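Secreted protein ASP-2 (Necator americanus, PDB 1U53) is a secreted CAP-family protein related to plant pathogenesis-related-1 proteins and a vaccine antigen for human hookworm infection, though its molecular activity is not established. Local coordinates at residues N10-E15 with G147-A152; Q18-M23 with Q103-W108; G34-G39 with G110-K115; A47-T52 with V139-V144; N86-S91 with C157-Q162. All blocks are in the same frame, centred on the assembly; numbering follows the deposited sequence.

Interaction 1. Residues N10-E15 with G147-A152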
# COMPACT_ATOMS: atom_id res chain seq x y z
N ASN A 10 7.50 -14.68 14.02
CA ASN A 10 6.96 -15.58 12.99
C ASN A 10 7.75 -15.60 11.67
O ASN A 10 7.25 -16.13 10.65
CB ASN A 10 5.49 -15.20 12.69
CG ASN A 10 5.37 -13.80 12.10
OD1 ASN A 10 6.39 -13.20 11.77
ND2 ASN A 10 4.13 -13.27 11.95
N GLY A 11 8.97 -15.06 11.70
CA GLY A 11 9.84 -15.03 10.49
C GLY A 11 9.88 -13.69 9.81
O GLY A 11 10.76 -13.41 9.01
N MET A 12 8.92 -12.84 10.13
CA MET A 12 8.92 -11.49 9.61
C MET A 12 9.79 -10.64 10.54
O MET A 12 9.68 -10.78 11.75
CB MET A 12 7.47 -11.00 9.60
CG MET A 12 7.29 -9.71 8.97
SD MET A 12 7.91 -9.60 7.25
CE MET A 12 7.36 -7.91 7.03
N SER A 13 10.66 -9.77 10.02
CA SER A 13 11.50 -9.02 10.93
C SER A 13 10.88 -7.67 11.29
O SER A 13 10.14 -7.09 10.46
CB SER A 13 12.89 -8.78 10.30
OG SER A 13 12.75 -7.96 9.14
N GLU A 14 11.19 -7.16 12.48
CA GLU A 14 10.71 -5.85 12.87
C GLU A 14 11.20 -4.78 11.90
O GLU A 14 10.48 -3.82 11.60
CB GLU A 14 11.11 -5.51 14.31
CG GLU A 14 10.24 -4.43 14.94
CD GLU A 14 8.74 -4.78 15.05
OE1 GLU A 14 8.36 -5.97 15.09
OE2 GLU A 14 7.92 -3.84 15.10
N GLU A 15 12.42 -4.95 11.38
CA GLU A 15 12.97 -3.99 10.39
C GLU A 15 12.10 -3.94 9.14
O GLU A 15 11.83 -2.86 8.58
CB GLU A 15 14.38 -4.39 10.01
CG GLU A 15 15.41 -4.28 11.14
CD GLU A 15 15.38 -5.43 12.19
OE1 GLU A 15 14.74 -6.49 12.01
OE2 GLU A 15 16.08 -5.28 13.23
N GLY A 147 -0.59 -4.81 6.89
CA GLY A 147 0.15 -5.93 7.50
C GLY A 147 0.76 -6.69 6.33
O GLY A 147 0.07 -6.94 5.36
N CYS A 148 2.05 -7.05 6.41
CA CYS A 148 2.69 -7.72 5.29
C CYS A 148 3.54 -8.89 5.73
O CYS A 148 3.91 -8.99 6.89
CB CYS A 148 3.63 -6.71 4.58
SG CYS A 148 2.87 -5.11 4.20
N TYR A 149 3.92 -9.72 4.77
CA TYR A 149 4.85 -10.81 5.07
C TYR A 149 5.74 -11.04 3.87
O TYR A 149 5.27 -10.96 2.72
CB TYR A 149 4.06 -12.08 5.44
CG TYR A 149 4.91 -13.14 6.12
CD1 TYR A 149 5.06 -13.14 7.51
CD2 TYR A 149 5.58 -14.12 5.37
CE1 TYR A 149 5.88 -14.09 8.11
CE2 TYR A 149 6.37 -15.06 5.97
CZ TYR A 149 6.52 -15.05 7.34
OH TYR A 149 7.30 -16.03 7.95
N VAL A 150 7.01 -11.36 4.13
CA VAL A 150 8.02 -11.68 3.10
C VAL A 150 8.48 -13.09 3.36
O VAL A 150 8.93 -13.41 4.50
CB VAL A 150 9.23 -10.77 3.18
CG1 VAL A 150 10.27 -11.12 2.10
CG2 VAL A 150 8.79 -9.28 3.09
N GLU A 151 8.34 -13.93 2.34
CA GLU A 151 8.72 -15.34 2.45
C GLU A 151 9.83 -15.67 1.49
O GLU A 151 9.74 -15.36 0.31
CB GLU A 151 7.51 -16.22 2.13
CG GLU A 151 7.78 -17.75 2.22
CD GLU A 151 8.02 -18.30 3.62
OE1 GLU A 151 8.12 -17.52 4.58
OE2 GLU A 151 8.16 -19.56 3.75
N ALA A 152 10.86 -16.37 1.98
CA ALA A 152 11.91 -16.84 1.09
C ALA A 152 11.51 -18.19 0.59
O ALA A 152 11.74 -19.20 1.28
CB ALA A 152 13.23 -16.95 1.84
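Met12 reaches from the loop before helix 14-32 onto strand 145-152, and its side-chain atoms meet Cys148, Tyr149 and Val150 in turn. CG stands anti to the backbone N (chi1 -174°), and the bend at chi2 (56°) brings SD in against the strand backbone. CB touches the Tyr149 ring obliquely, 3.8 Å from CE1. One step on, CG lies 4.0 Å from Cys148 O. SD then forms a Met-aromatic contact, 5.0 Å from the centroid of the Tyr149 ring and oblique to it. The same sulfur accepts a weak hydrogen bond from Val150 N at 3.7 Å. At the tip, CE rests 3.6 Å from Cys148 O.

This strand belongs to the central sheet of the CAP fold, an alpha-beta-alpha sandwich. Cys148 is tied by a disulfide to Cys161 of the next strand, while Tyr149 faces helix 57-67, where it meets Met64 and Ala67.

The polar part of the contact lies at the far end of the tyrosine. Tyr149 OH donates to Asn10 O over 2.7 Å, and that oxygen sits at the ring edge, near the ring plane. Lys68 NZ is a second partner of the hydroxyl. An Asx turn shapes the loop at this point: Asn10 OD1 accepts from Met12 N at 3.0 Å with an N-H...O angle of 162°, while Asn10 ND2 is bonded to Glu60 OE1 on helix 57-67.

Interaction 2. Residues Q18-M23 with Q103-W108; sequences QKFLEM and QASKAW. Unlike the reference sequence in segment 18-23: Met23 (reference Leu).
Phe20 and Met23 face Ala104, Ser105 and Trp108 across two helical segments whose axes approach to 10.1 Å and run nearly parallel, with a signed crossing angle of -27°. The CA atoms of Met23 and Ser105 are 6.9 Å apart, the closest such pair. Phe20 reaches over with one side of its ring: CE1 is 4.4 Å from Ala104 CB, which lies at the ring edge near its plane. The same CE1 is 4.4 Å from Trp108 CZ3, each atom lying obliquely to the other ring. Ser105 OG approaches Phe20 CD1 to 3.6 Å, also obliquely. With OG beside its own backbone N (chi1 -60°), the serine hydroxyl turns back along the helix and bonds to Ala101 O, so this buried polar group is satisfied within its own helix.

Helices 14-32 and 97-109 lie on the same side of the central sheet in the alpha-beta-alpha sandwich of the CAP fold. Phe20 fills the angle between them and the strands, touching Leu146 and Val159, and Trp108 is stacked on His134.

Toward the outer side of the helix pair, Met23 points at Ser105, and its CE lies 3.5 Å from Ser105 CB and 4.1 Å from Lys106 CG. The outer torsions of Met23 are far from staggered and its CG is too close to its own helix backbone, which makes the placement of that methyl doubtful.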
# COMPACT_ATOMS: atom_id res chain seq x y z
N GLN A 18 8.77 -2.26 9.91
CA GLN A 18 8.96 -0.82 9.97
C GLN A 18 9.11 -0.24 8.59
O GLN A 18 8.55 0.81 8.29
CB GLN A 18 10.17 -0.47 10.84
CG GLN A 18 9.89 -0.79 12.31
CD GLN A 18 11.06 -0.44 13.24
OE1 GLN A 18 12.20 -0.27 12.80
NE2 GLN A 18 10.76 -0.33 14.53
N LYS A 19 9.85 -0.94 7.73
CA LYS A 19 10.07 -0.41 6.38
C LYS A 19 8.77 -0.32 5.63
O LYS A 19 8.46 0.70 5.01
CB LYS A 19 11.10 -1.28 5.63
CG LYS A 19 11.50 -0.76 4.26
CD LYS A 19 12.20 0.58 4.40
CE LYS A 19 12.74 1.09 3.10
NZ LYS A 19 13.22 2.50 3.32
N PHE A 20 7.96 -1.36 5.73
CA PHE A 20 6.66 -1.34 5.03
C PHE A 20 5.79 -0.18 5.51
O PHE A 20 5.28 0.58 4.72
CB PHE A 20 5.88 -2.65 5.25
CG PHE A 20 6.21 -3.73 4.27
CD1 PHE A 20 6.03 -3.53 2.89
CD2 PHE A 20 6.72 -4.94 4.70
CE1 PHE A 20 6.36 -4.59 1.95
CE2 PHE A 20 7.02 -5.98 3.77
CZ PHE A 20 6.84 -5.78 2.42
N LEU A 21 5.65 -0.03 6.83
CA LEU A 21 4.78 1.00 7.34
C LEU A 21 5.33 2.41 7.02
O LEU A 21 4.60 3.30 6.54
CB LEU A 21 4.61 0.85 8.86
CG LEU A 21 3.59 1.83 9.43
CD1 LEU A 21 2.13 1.57 8.92
CD2 LEU A 21 3.65 1.84 10.94
N GLU A 22 6.62 2.63 7.26
CA GLU A 22 7.18 3.98 6.99
C GLU A 22 7.11 4.37 5.52
O GLU A 22 6.74 5.53 5.21
CB GLU A 22 8.63 4.02 7.47
CG GLU A 22 8.63 3.92 8.99
CD GLU A 22 9.99 3.80 9.57
OE1 GLU A 22 10.97 3.97 8.80
OE2 GLU A 22 10.07 3.52 10.80
N MET A 23 7.44 3.44 4.63
CA MET A 23 7.35 3.66 3.19
C MET A 23 5.93 3.94 2.79
O MET A 23 5.65 4.83 2.01
CB MET A 23 7.77 2.42 2.39
CG MET A 23 9.14 2.05 2.53
SD MET A 23 10.16 2.30 1.08
CE MET A 23 9.31 2.57 -0.40
N GLN A 103 11.73 -2.88 -2.06
CA GLN A 103 11.55 -3.10 -3.51
C GLN A 103 10.09 -3.24 -3.88
O GLN A 103 9.63 -2.74 -4.92
CB GLN A 103 12.30 -4.36 -3.93
CG GLN A 103 13.79 -4.22 -3.80
CD GLN A 103 14.54 -5.20 -4.73
OE1 GLN A 103 13.94 -6.12 -5.31
NE2 GLN A 103 15.86 -4.99 -4.86
N ALA A 104 9.34 -3.94 -3.03
CA ALA A 104 7.91 -4.14 -3.33
C ALA A 104 7.17 -2.83 -3.30
O ALA A 104 6.37 -2.52 -4.18
CB ALA A 104 7.29 -5.10 -2.33
N SER A 105 7.48 -2.03 -2.29
CA SER A 105 6.75 -0.78 -2.10
C SER A 105 7.08 0.15 -3.25
O SER A 105 6.19 0.82 -3.77
CB SER A 105 7.11 -0.14 -0.74
OG SER A 105 6.79 -1.04 0.36
N LYS A 106 8.34 0.18 -3.68
CA LYS A 106 8.71 0.99 -4.86
C LYS A 106 8.02 0.51 -6.14
O LYS A 106 7.61 1.33 -6.95
CB LYS A 106 10.23 0.97 -5.09
CG LYS A 106 11.03 1.72 -4.03
CD LYS A 106 12.50 1.45 -4.34
CE LYS A 106 13.44 2.44 -3.76
NZ LYS A 106 14.87 2.03 -4.10
N ALA A 107 7.93 -0.81 -6.36
CA ALA A 107 7.34 -1.36 -7.59
C ALA A 107 5.86 -1.02 -7.67
O ALA A 107 5.31 -0.73 -8.74
CB ALA A 107 7.52 -2.88 -7.64
N TRP A 108 5.20 -1.12 -6.52
CA TRP A 108 3.76 -0.82 -6.46
C TRP A 108 3.53 0.65 -6.70
O TRP A 108 2.68 1.05 -7.51
CB TRP A 108 3.16 -1.23 -5.12
CG TRP A 108 3.23 -2.75 -4.87
CD1 TRP A 108 3.20 -3.75 -5.82
CD2 TRP A 108 3.29 -3.39 -3.60
NE1 TRP A 108 3.30 -4.99 -5.20
CE2 TRP A 108 3.38 -4.78 -3.84
CE3 TRP A 108 3.35 -2.91 -2.26
CZ2 TRP A 108 3.43 -5.71 -2.80
CZ3 TRP A 108 3.43 -3.84 -1.23
CH2 TRP A 108 3.49 -5.23 -1.52

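Interaction 3. Residues G34-G39 with G110-K115; sequences GQAKDG and GELAEK
Leu112 and Asp38 cross at about a right angle, one methyl of the leucine sitting over a face of the carboxylate. Leu112 CD1 lies 3.5 Å from Asp38 CG, almost straight above it, with both oxygens slightly farther off. CG of the aspartate is anti to its backbone N (chi1 -175°), a torsion that lays the carboxylate across the methyl while its oxygens take backbone N-H groups: OD1 is bonded to Ala40 N and Val117 N, and OD2 to Gly118 N. Three N-H groups thus grip this buried charge and fix its rotation, which would be expected to stabilise the ionised form.

The two branches of Leu112 straddle the backbone of 36-38, CD1 toward Asp38 and CD2 toward Ala36. CD2 meets Ala36 CB at 3.8 Å, and Leu112 CG lies 3.3 Å from Lys37 O. The Lys37 chain folds back, NZ donating to Asp38 O over 2.9 Å and also to Gly42 O.

Backbone atoms complete the contact at Gly39. Its N donates to Leu112 O at 2.9 Å, with an N-H...O angle of 169°, and the absence of a side chain allows Gly39 CA to come within 3.2 Å of Ala113 O.

The loop leaves helix 14-32 through a Schellman motif at Gly34 and is held here against the short helix 111-115. That helix also carries Glu111, which is bonded to His134 and Tyr135. In CAP proteins such a Glu-His pair lines the central cavity of the domain, and Glu111 and His134 probably do so here.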
# COMPACT_ATOMS: atom_id res chain seq x y z
N GLY A 34 0.99 16.88 -2.74
CA GLY A 34 1.13 17.28 -4.14
C GLY A 34 2.49 17.11 -4.75
O GLY A 34 2.81 17.78 -5.74
N GLN A 35 3.31 16.23 -4.15
CA GLN A 35 4.73 16.15 -4.49
C GLN A 35 5.05 14.93 -5.36
O GLN A 35 6.20 14.73 -5.73
CB GLN A 35 5.55 16.01 -3.22
CG GLN A 35 5.42 17.21 -2.29
CD GLN A 35 6.30 17.04 -1.07
OE1 GLN A 35 6.81 15.97 -0.84
NE2 GLN A 35 6.45 18.08 -0.29
N ALA A 36 4.04 14.13 -5.71
CA ALA A 36 4.28 12.89 -6.47
C ALA A 36 4.06 13.01 -7.95
O ALA A 36 2.93 13.29 -8.38
CB ALA A 36 3.38 11.73 -5.91
N LYS A 37 5.10 12.76 -8.75
CA LYS A 37 4.97 12.85 -10.21
C LYS A 37 3.99 11.83 -10.75
O LYS A 37 4.00 10.66 -10.35
CB LYS A 37 6.34 12.66 -10.88
CG LYS A 37 6.30 13.01 -12.36
CD LYS A 37 5.94 14.50 -12.53
CE LYS A 37 5.88 14.95 -14.01
NZ LYS A 37 4.74 14.40 -14.79
N ASP A 38 3.14 12.26 -11.69
CA ASP A 38 2.16 11.38 -12.29
C ASP A 38 2.53 11.24 -13.78
O ASP A 38 2.79 12.26 -14.46
CB ASP A 38 0.79 12.08 -12.12
CG ASP A 38 -0.38 11.24 -12.59
OD1 ASP A 38 -0.22 10.36 -13.45
OD2 ASP A 38 -1.50 11.51 -12.09
N GLY A 39 2.63 10.00 -14.27
CA GLY A 39 2.96 9.78 -15.70
C GLY A 39 1.93 10.35 -16.65
O GLY A 39 2.25 10.52 -17.85
N GLY A 110 5.39 2.76 -8.03
CA GLY A 110 5.94 3.24 -9.31
C GLY A 110 4.95 3.25 -10.46
O GLY A 110 5.20 3.92 -11.46
N GLU A 111 3.81 2.57 -10.30
CA GLU A 111 2.70 2.58 -11.27
C GLU A 111 2.23 4.02 -11.58
O GLU A 111 1.85 4.31 -12.71
CB GLU A 111 1.55 1.70 -10.76
CG GLU A 111 2.01 0.24 -10.78
CD GLU A 111 0.98 -0.74 -10.27
OE1 GLU A 111 -0.00 -0.30 -9.64
OE2 GLU A 111 1.19 -1.98 -10.53
N LEU A 112 2.26 4.91 -10.57
CA LEU A 112 1.77 6.28 -10.80
C LEU A 112 2.68 6.97 -11.82
O LEU A 112 2.18 7.51 -12.81
CB LEU A 112 1.78 7.07 -9.47
CG LEU A 112 1.50 8.59 -9.59
CD1 LEU A 112 0.08 8.85 -10.14
CD2 LEU A 112 1.74 9.24 -8.20
N ALA A 113 3.98 6.93 -11.61
CA ALA A 113 4.91 7.60 -12.53
C ALA A 113 5.03 6.91 -13.89
O ALA A 113 5.18 7.59 -14.92
CB ALA A 113 6.29 7.72 -11.92
N GLU A 114 5.02 5.58 -13.89
CA GLU A 114 5.16 4.87 -15.18
C GLU A 114 3.94 4.79 -16.06
O GLU A 114 4.06 4.98 -17.30
CB GLU A 114 5.68 3.45 -14.95
CG GLU A 114 6.05 2.77 -16.30
CD GLU A 114 6.34 1.28 -16.18
OE1 GLU A 114 6.43 0.77 -15.04
OE2 GLU A 114 6.49 0.62 -17.25
N LYS A 115 2.79 4.44 -15.47
CA LYS A 115 1.55 4.24 -16.21
C LYS A 115 0.66 5.49 -16.23
O LYS A 115 -0.12 5.66 -17.18
CB LYS A 115 0.74 3.06 -15.66
CG LYS A 115 1.60 1.75 -15.61
CD LYS A 115 2.31 1.49 -16.91
CE LYS A 115 2.67 -0.00 -17.06
NZ LYS A 115 3.56 -0.23 -18.26

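Interaction 4. Residues A47-T52 with V139-V144; sequences AAKMKT and VWQETV
Lys51 and Glu142 form the salt bridge of this contact, NZ to OE1 at 2.9 Å. Lys51 CG lies beside the backbone N and anti to the carbonyl carbon (chi1 -54°), and from there the chain runs extended to Glu142, its nitrogen meeting the syn side of the oxygen, 22° out of the carboxylate plane. Lys49 NZ stands 4.6 Å from Glu142 OE2, not in contact but near enough that its charge would probably favour an ionised carboxylate.

Hydrogen bonds set the position of the acid. Gln141 NE2 donates to Glu142 OE2 over 2.8 Å; the bond uses the anti lone pair and lies almost in the amide plane, 5° out of it. At the other end of the same amide, Gln141 OE1 accepts from a water at 2.8 Å, which in turn accepts from Lys49 N at 2.9 Å, bridging the two loops. Glu176 N is a further donor to OE1.

Both segments are irregular: 47-52 leads from helix 14-32 toward strand 54-55. The other, 139-144, runs from helix 133-138 to strand 145-152 through a type I turn at Trp140-Thr143. Arg28 of helix 14-32 joins them by bonding to Lys51 O and Trp140 O. The cysteine-rich C-terminal part borders them as well, with Cys194 paired to the backbones of Met50 and Thr52.

Apolar contacts are few: the bent Met50 side chain brings CE to 4.0 Å from Val139 CB, and Lys51 CB packs on Val144 CG1 at 3.6 Å. Separately, Gln141 CG makes van der Waals contact with a carbonyl, Lys49 O, at 3.3 Å, and the aliphatic stem of Lys49 crosses the glutamine amide.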
# COMPACT_ATOMS: atom_id res chain seq x y z
N ALA A 47 -4.38 15.81 -1.50
CA ALA A 47 -5.42 15.01 -0.85
C ALA A 47 -5.86 15.78 0.37
O ALA A 47 -4.99 16.19 1.18
CB ALA A 47 -4.86 13.65 -0.43
N ALA A 48 -7.17 15.89 0.57
CA ALA A 48 -7.72 16.72 1.66
C ALA A 48 -7.70 16.02 3.02
O ALA A 48 -7.80 16.69 4.06
CB ALA A 48 -9.18 17.11 1.33
N LYS A 49 -7.64 14.69 3.02
CA LYS A 49 -7.75 13.91 4.27
C LYS A 49 -7.14 12.52 4.12
O LYS A 49 -7.79 11.47 4.37
CB LYS A 49 -9.20 13.82 4.77
CG LYS A 49 -10.21 13.22 3.80
CD LYS A 49 -11.64 13.26 4.42
CE LYS A 49 -11.72 12.39 5.68
NZ LYS A 49 -13.18 12.36 6.22
N MET A 50 -5.89 12.50 3.65
CA MET A 50 -5.21 11.21 3.51
C MET A 50 -4.85 10.67 4.90
O MET A 50 -4.14 11.33 5.69
CB MET A 50 -3.93 11.43 2.68
CG MET A 50 -3.11 10.19 2.46
SD MET A 50 -3.88 8.99 1.36
CE MET A 50 -3.68 9.76 -0.25
N LYS A 51 -5.32 9.46 5.20
CA LYS A 51 -5.17 8.96 6.56
C LYS A 51 -3.83 8.26 6.75
O LYS A 51 -3.31 7.60 5.83
CB LYS A 51 -6.36 8.05 6.92
CG LYS A 51 -7.72 8.74 6.67
CD LYS A 51 -8.87 7.99 7.39
CE LYS A 51 -10.18 8.84 7.41
NZ LYS A 51 -11.29 7.96 7.90
N THR A 52 -3.28 8.42 7.95
CA THR A 52 -2.10 7.64 8.38
C THR A 52 -2.47 6.17 8.56
O THR A 52 -3.52 5.84 9.18
CB THR A 52 -1.59 8.20 9.73
OG1 THR A 52 -1.27 9.59 9.58
CG2 THR A 52 -0.30 7.53 10.12
N VAL A 139 -2.31 4.16 -1.72
CA VAL A 139 -2.75 5.50 -1.32
C VAL A 139 -4.26 5.65 -1.17
O VAL A 139 -4.78 6.77 -1.23
CB VAL A 139 -2.20 6.60 -2.28
CG1 VAL A 139 -0.61 6.54 -2.36
CG2 VAL A 139 -2.80 6.45 -3.72
N TRP A 140 -4.97 4.53 -0.96
CA TRP A 140 -6.42 4.58 -0.75
C TRP A 140 -6.72 5.29 0.58
O TRP A 140 -6.24 4.87 1.63
CB TRP A 140 -6.96 3.15 -0.74
CG TRP A 140 -8.45 3.10 -0.94
CD1 TRP A 140 -9.42 2.98 0.00
CD2 TRP A 140 -9.11 3.11 -2.21
NE1 TRP A 140 -10.67 2.91 -0.61
CE2 TRP A 140 -10.51 3.03 -1.96
CE3 TRP A 140 -8.66 3.22 -3.53
CZ2 TRP A 140 -11.45 3.04 -3.01
CZ3 TRP A 140 -9.58 3.24 -4.56
CH2 TRP A 140 -10.97 3.15 -4.30
N GLN A 141 -7.49 6.37 0.52
CA GLN A 141 -7.64 7.28 1.65
C GLN A 141 -8.10 6.53 2.87
O GLN A 141 -7.57 6.76 3.97
CB GLN A 141 -8.63 8.36 1.27
CG GLN A 141 -9.15 9.15 2.46
CD GLN A 141 -10.17 10.12 1.99
OE1 GLN A 141 -9.87 10.97 1.19
NE2 GLN A 141 -11.40 9.99 2.48
N GLU A 142 -9.11 5.68 2.69
CA GLU A 142 -9.78 5.07 3.83
C GLU A 142 -9.08 3.82 4.37
O GLU A 142 -9.46 3.30 5.44
CB GLU A 142 -11.25 4.82 3.50
CG GLU A 142 -11.98 6.17 3.29
CD GLU A 142 -12.08 6.96 4.55
OE1 GLU A 142 -12.16 6.33 5.63
OE2 GLU A 142 -12.10 8.21 4.50
N THR A 143 -8.01 3.39 3.70
CA THR A 143 -7.29 2.21 4.17
C THR A 143 -6.33 2.68 5.26
O THR A 143 -5.47 3.54 5.00
CB THR A 143 -6.52 1.59 3.04
OG1 THR A 143 -7.44 0.98 2.13
CG2 THR A 143 -5.57 0.50 3.59
N VAL A 144 -6.47 2.15 6.48
CA VAL A 144 -5.68 2.63 7.60
C VAL A 144 -4.96 1.52 8.39
O VAL A 144 -4.32 1.80 9.38
CB VAL A 144 -6.55 3.46 8.58
CG1 VAL A 144 -7.05 4.69 7.88
CG2 VAL A 144 -7.71 2.60 9.06
O HOH W 1 -7.88 12.84 0.86

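Interaction 5. Residues N86-S91 with C157-Q162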
# COMPACT_ATOMS: atom_id res chain seq x y z
N ASN A 86 -1.76 -6.47 -2.13
CA ASN A 86 -0.76 -6.24 -3.21
C ASN A 86 0.25 -7.35 -3.10
O ASN A 86 0.64 -7.73 -2.01
CB ASN A 86 -0.00 -4.94 -2.98
CG ASN A 86 -0.78 -3.73 -3.46
OD1 ASN A 86 -1.60 -3.87 -4.38
ND2 ASN A 86 -0.45 -2.53 -2.96
N ILE A 87 0.68 -7.89 -4.25
CA ILE A 87 1.69 -8.96 -4.18
C ILE A 87 2.91 -8.59 -5.05
O ILE A 87 2.81 -7.76 -5.97
CB ILE A 87 1.12 -10.34 -4.62
CG1 ILE A 87 0.67 -10.31 -6.08
CG2 ILE A 87 0.02 -10.78 -3.66
CD1 ILE A 87 0.15 -11.69 -6.57
N PHE A 88 4.08 -9.14 -4.70
CA PHE A 88 5.32 -8.79 -5.42
C PHE A 88 6.25 -9.98 -5.33
O PHE A 88 6.23 -10.72 -4.34
CB PHE A 88 6.01 -7.57 -4.76
CG PHE A 88 7.44 -7.31 -5.23
CD1 PHE A 88 7.70 -6.56 -6.36
CD2 PHE A 88 8.51 -7.81 -4.50
CE1 PHE A 88 9.05 -6.30 -6.77
CE2 PHE A 88 9.86 -7.59 -4.91
CZ PHE A 88 10.10 -6.82 -6.06
N MET A 89 7.07 -10.18 -6.35
CA MET A 89 8.09 -11.22 -6.20
C MET A 89 9.38 -10.78 -6.87
O MET A 89 9.38 -10.01 -7.84
CB MET A 89 7.65 -12.55 -6.80
CG MET A 89 7.37 -12.47 -8.30
SD MET A 89 6.96 -14.10 -8.94
CE MET A 89 8.57 -14.77 -9.10
N SER A 90 10.48 -11.33 -6.33
CA SER A 90 11.80 -11.18 -6.92
C SER A 90 12.42 -12.56 -7.06
O SER A 90 12.18 -13.43 -6.25
CB SER A 90 12.68 -10.39 -5.94
OG SER A 90 14.04 -10.46 -6.31
N SER A 91 13.28 -12.76 -8.05
CA SER A 91 13.96 -14.04 -8.18
C SER A 91 15.10 -14.21 -7.17
O SER A 91 15.64 -15.32 -7.07
CB SER A 91 14.58 -14.16 -9.59
OG SER A 91 15.65 -13.21 -9.66
N CYS A 157 11.56 -14.62 -3.81
CA CYS A 157 11.30 -13.94 -2.55
C CYS A 157 9.89 -13.40 -2.78
O CYS A 157 9.69 -12.66 -3.75
CB CYS A 157 12.29 -12.79 -2.33
SG CYS A 157 11.86 -11.80 -0.86
N TYR A 158 8.91 -13.82 -1.96
CA TYR A 158 7.50 -13.52 -2.24
C TYR A 158 6.95 -12.60 -1.15
O TYR A 158 7.05 -12.89 0.04
CB TYR A 158 6.72 -14.84 -2.32
CG TYR A 158 5.25 -14.72 -2.60
CD1 TYR A 158 4.76 -13.77 -3.51
CD2 TYR A 158 4.35 -15.61 -2.05
CE1 TYR A 158 3.40 -13.67 -3.80
CE2 TYR A 158 2.97 -15.49 -2.30
CZ TYR A 158 2.50 -14.54 -3.18
OH TYR A 158 1.15 -14.46 -3.44
N VAL A 159 6.39 -11.45 -1.57
CA VAL A 159 5.96 -10.40 -0.64
C VAL A 159 4.48 -10.22 -0.82
O VAL A 159 4.01 -10.01 -1.95
CB VAL A 159 6.63 -9.06 -0.98
CG1 VAL A 159 6.11 -7.92 -0.12
CG2 VAL A 159 8.18 -9.20 -0.88
N VAL A 160 3.77 -10.20 0.28
CA VAL A 160 2.35 -9.92 0.26
C VAL A 160 2.07 -8.87 1.30
O VAL A 160 2.44 -9.03 2.46
CB VAL A 160 1.57 -11.21 0.62
CG1 VAL A 160 0.04 -10.97 0.65
CG2 VAL A 160 1.85 -12.30 -0.40
N CYS A 161 1.38 -7.78 0.92
CA CYS A 161 0.81 -6.85 1.91
C CYS A 161 -0.72 -6.90 1.84
O CYS A 161 -1.28 -7.01 0.75
CB CYS A 161 1.21 -5.41 1.61
SG CYS A 161 2.92 -5.05 2.12
N GLN A 162 -1.38 -6.84 2.99
CA GLN A 162 -2.84 -6.69 2.95
C GLN A 162 -3.23 -5.38 3.64
O GLN A 162 -2.45 -4.82 4.39
CB GLN A 162 -3.57 -7.93 3.53
CG GLN A 162 -3.46 -9.09 2.54
CD GLN A 162 -3.92 -10.45 3.08
OE1 GLN A 162 -4.38 -10.54 4.21
NE2 GLN A 162 -3.81 -11.51 2.24
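Ile87 lies across the outer part of the Tyr158 ring on one face of an antiparallel strand pair whose axes pass 4.8 Å apart at 166°. With CG anti to the backbone N (chi1 180°), the tyrosine ring extends along the sheet rather than standing off it. Ile87 CB lies 4.1 Å from Tyr158 CE1. The Val160 CG2 methyl rests on one face of the Tyr158 ring, 3.6 Å above its plane and near its rim. Beside that methyl, at 4.0 Å, stands Ile87 CG2, which is also 3.9 Å from Tyr158 OH. The ring edge borders the backbone too, where Tyr158 CD1 is 3.5 Å from Phe88 O.

The other face carries Asn86, Phe88 and Ser90 beside Cys161, Val159 and Cys157. Here the projecting methyl is Val159 CG2, which meets the edge of the Phe88 ring near its plane, 3.9 Å from CD2. The sheet itself is regular: paired N-H...O bonds link Asn86 with Cys161, Phe88 with Val159 and Ser90 with Cys157, the last including Cys157 N to Ser90 O at 2.8 Å.

Strand 84-90 is the outermost strand on this side of the mixed sheet, and strand 157-164 has strand 145-152 as its other neighbour. Helix 97-109 covers the face bearing Phe88 and Asn86, whereas helix 57-67 packs on Val160, and Tyr158 OH is bonded to its Asn66.

Overall arrangement
Interactions 1, 2 and 5 form one continuous core. Interactions 1 and 5 share the central sheet and are joined by the disulfide Cys148 SG-Cys161 SG, 2.1 Å. Phe20 of interaction 2 links both: its CE2 is 3.6 Å from Cys148 CB and its CZ 3.4 Å from Val159 CG1. Trp108 NE1 lies 2.9 Å from Ile87 O, a probable hydrogen bond from helix to edge strand. Interactions 3 and 4 lie on the opposite side of the chain's centre from interaction 1, their centres about 17 Å apart and about 27 and 24 Å from its own. His134, partner of Trp108 and Glu111, connects the surroundings of interactions 2 and 3 near the likely CAP cavity.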